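Long-range contact in translation initiation factor 6 (Methanocaldococcus jannaschii, PDB 1G61), which binds the 50S ribosomal subunit and prevents it from joining the 30S subunit to form the 70S initiation complex: residues G117-P122 with E173-L178. Sequence-based numbering, arbitrary orientation.
Sequences GALISP and EFLKSL
Leu119 reaches from strand 117-120 to helix 169-179 and meets three side chains there. Its CB lies 3.9 Å from CD2 of Leu178, the two side chains crossing at about a right angle. CD2 sits 3.9 Å from CD2 of Leu175, while CD1, besides touching Leu178 CD2, comes up to the edge of the Phe174 ring, close to the ring plane and 4.0 Å from CE2. A chi1 of -172°, with CG opposite the backbone N, sends the branched end of Leu119 toward the helix. Leu178 does more than touch Leu119, for its CD2 also packs 3.7 Å from the carbonyl O of Ala118. Where strand and helix come nearest, Gly117 brings its CA to 3.6 Å from Leu178 O in a nearly straight CA-H...O contact, 163° at the hydrogen; no conventional hydrogen bond joins the two segments. This is strand-against-helix packing between two parts of the ring-like alpha-beta fold of the eIF-6 family; the N-to-C directions of strand 117-120 and helical segment 173-178 are 133° apart. Strand 117-120 is the middle strand of a three-stranded sheet, between 111-113 and 138-141: Leu119 pairs through its backbone with Leu112, and Ala118 with Glu138 and Glu140. Asn114 OD1 accepts a hydrogen bond from Gly117 N. Val150 packs on Leu119, and Ile144 on Leu175.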
ATOM      1  N   GLY A 117       6.118   1.650  11.259  1.00  7.22           N
ATOM      2  CA  GLY A 117       5.225   0.723  12.007  1.00  7.02           C
ATOM      3  C   GLY A 117       4.340  -0.011  10.993  1.00  6.19           C
ATOM      4  O   GLY A 117       4.152   0.447   9.858  1.00  7.16           O
ATOM      5  N   ALA A 118       3.816  -1.122  11.477  1.00  6.86           N
ATOM      6  CA  ALA A 118       2.920  -1.945  10.645  1.00  6.80           C
ATOM      7  C   ALA A 118       1.830  -2.546  11.496  1.00  6.64           C
ATOM      8  O   ALA A 118       2.049  -2.924  12.665  1.00  7.38           O
ATOM      9  CB  ALA A 118       3.755  -3.049   9.952  1.00  8.12           C
ATOM     10  N   LEU A 119       0.648  -2.651  10.869  1.00  6.44           N
ATOM     11  CA  LEU A 119      -0.504  -3.321  11.455  1.00  5.96           C
ATOM     12  C   LEU A 119      -0.808  -4.548  10.579  1.00  5.83           C
ATOM     13  O   LEU A 119      -0.790  -4.468   9.349  1.00  6.72           O
ATOM     14  CB  LEU A 119      -1.714  -2.387  11.483  1.00  7.07           C
ATOM     15  CG  LEU A 119      -2.942  -2.881  12.237  1.00  7.76           C
ATOM     16  CD1 LEU A 119      -2.680  -2.949  13.751  1.00  9.22           C
ATOM     17  CD2 LEU A 119      -4.133  -1.958  11.961  1.00  8.48           C
ATOM     18  N   ILE A 120      -1.113  -5.697  11.208  1.00  7.27           N
ATOM     19  CA  ILE A 120      -1.389  -6.915  10.448  1.00  6.42           C
ATOM     20  C   ILE A 120      -2.667  -7.539  10.980  1.00  6.53           C
ATOM     21  O   ILE A 120      -2.979  -7.525  12.187  1.00  7.58           O
ATOM     22  CB  ILE A 120      -0.219  -7.934  10.510  1.00  6.55           C
ATOM     23  CG1 ILE A 120      -0.071  -8.598  11.892  1.00  8.05           C
ATOM     24  CG2 ILE A 120       1.073  -7.295  10.033  1.00  7.71           C
ATOM     25  CD1 ILE A 120       0.971  -9.705  11.944  1.00  8.33           C
ATOM     26  N   SER A 121      -3.388  -8.157  10.024  1.00  7.40           N
ATOM     27  CA  SER A 121      -4.582  -8.922  10.384  1.00  8.02           C
ATOM     28  C   SER A 121      -4.257  -9.992  11.406  1.00  7.10           C
ATOM     29  O   SER A 121      -3.207 -10.656  11.322  1.00  8.28           O
ATOM     30  CB  SER A 121      -5.104  -9.628   9.114  1.00  8.53           C
ATOM     31  OG  SER A 121      -6.106 -10.565   9.482  1.00 10.59           O
ATOM     32  N   PRO A 122      -5.170 -10.252  12.356  1.00  8.06           N
ATOM     33  CA  PRO A 122      -4.977 -11.391  13.255  1.00  9.85           C
ATOM     34  C   PRO A 122      -4.792 -12.693  12.486  1.00  9.08           C
ATOM     35  O   PRO A 122      -4.131 -13.614  13.020  1.00 10.09           O
ATOM     36  CB  PRO A 122      -6.317 -11.445  14.041  1.00 10.24           C
ATOM     37  CG  PRO A 122      -6.789 -10.013  14.026  1.00 10.56           C
ATOM     38  CD  PRO A 122      -6.422  -9.536  12.638  1.00 10.25           C
ATOM     39  N   GLU A 173      -6.196   7.377  17.436  1.00  9.33           N
ATOM     40  CA  GLU A 173      -5.035   7.678  18.259  1.00 10.72           C
ATOM     41  C   GLU A 173      -4.037   6.537  18.277  1.00  8.72           C
ATOM     42  O   GLU A 173      -2.812   6.747  18.189  1.00  9.96           O
ATOM     43  CB  GLU A 173      -5.405   8.021  19.715  1.00 13.19           C
ATOM     44  CG  GLU A 173      -4.226   8.661  20.443  1.00 21.63           C
ATOM     45  CD  GLU A 173      -3.343   9.607  19.650  1.00 35.74           C
ATOM     46  OE1 GLU A 173      -3.884  10.649  19.183  1.00 38.01           O
ATOM     47  OE2 GLU A 173      -2.108   9.351  19.494  1.00 38.84           O
ATOM     48  N   PHE A 174      -4.466   5.288  18.369  1.00  8.77           N
ATOM     49  CA  PHE A 174      -3.601   4.122  18.281  1.00  7.70           C
ATOM     50  C   PHE A 174      -2.843   4.075  16.977  1.00  7.81           C
ATOM     51  O   PHE A 174      -1.639   3.814  16.972  1.00  9.21           O
ATOM     52  CB  PHE A 174      -4.496   2.883  18.477  1.00  9.48           C
ATOM     53  CG  PHE A 174      -3.756   1.586  18.141  1.00  7.86           C
ATOM     54  CD1 PHE A 174      -2.842   0.980  18.990  1.00  9.84           C
ATOM     55  CD2 PHE A 174      -3.998   0.991  16.912  1.00 10.13           C
ATOM     56  CE1 PHE A 174      -2.196  -0.198  18.625  1.00 11.01           C
ATOM     57  CE2 PHE A 174      -3.347  -0.183  16.569  1.00 10.71           C
ATOM     58  CZ  PHE A 174      -2.432  -0.791  17.411  1.00 11.29           C
ATOM     59  N   LEU A 175      -3.542   4.281  15.852  1.00  7.95           N
ATOM     60  CA  LEU A 175      -2.881   4.236  14.542  1.00  7.52           C
ATOM     61  C   LEU A 175      -1.859   5.352  14.391  1.00  7.57           C
ATOM     62  O   LEU A 175      -0.764   5.205  13.863  1.00  8.98           O
ATOM     63  CB  LEU A 175      -3.918   4.340  13.421  1.00  8.53           C
ATOM     64  CG  LEU A 175      -4.886   3.139  13.393  1.00  8.84           C
ATOM     65  CD1 LEU A 175      -6.071   3.435  12.467  1.00 11.31           C
ATOM     66  CD2 LEU A 175      -4.222   1.811  13.049  1.00 10.39           C
ATOM     67  N   LYS A 176      -2.230   6.529  14.883  1.00  9.56           N
ATOM     68  CA  LYS A 176      -1.312   7.674  14.796  1.00 10.07           C
ATOM     69  C   LYS A 176      -0.037   7.352  15.532  1.00 10.08           C
ATOM     70  O   LYS A 176       1.069   7.669  15.075  1.00 11.76           O
ATOM     71  CB  LYS A 176      -2.038   8.912  15.324  1.00 12.89           C
ATOM     72  CG  LYS A 176      -1.255  10.181  15.116  1.00 17.61           C
ATOM     73  CD  LYS A 176      -2.100  11.337  15.667  1.00 17.09           C
ATOM     74  CE  LYS A 176      -1.413  12.634  15.274  1.00 22.44           C
ATOM     75  NZ  LYS A 176      -1.896  13.700  16.188  1.00 25.79           N
ATOM     76  N   SER A 177      -0.157   6.717  16.699  1.00 10.29           N
ATOM     77  CA  SER A 177       0.989   6.346  17.520  1.00  9.83           C
ATOM     78  C   SER A 177       1.786   5.242  16.856  1.00 11.21           C
ATOM     79  O   SER A 177       3.024   5.281  16.767  1.00 11.87           O
ATOM     80  CB  SER A 177       0.468   5.930  18.918  1.00 14.37           C
ATOM     81  OG  SER A 177       1.530   5.423  19.681  1.00 21.23           O
ATOM     82  N   LEU A 178       1.117   4.190  16.329  1.00  8.03           N
ATOM     83  CA  LEU A 178       1.784   3.050  15.711  1.00  8.03           C
ATOM     84  C   LEU A 178       2.615   3.466  14.503  1.00  7.44           C
ATOM     85  O   LEU A 178       3.729   3.016  14.289  1.00  8.86           O
ATOM     86  CB  LEU A 178       0.756   1.983  15.277  1.00  8.02           C
ATOM     87  CG  LEU A 178       1.288   0.783  14.513  1.00  7.82           C
ATOM     88  CD1 LEU A 178       2.332   0.018  15.314  1.00 11.74           C
ATOM     89  CD2 LEU A 178       0.104  -0.106  14.121  1.00 10.57           C
TER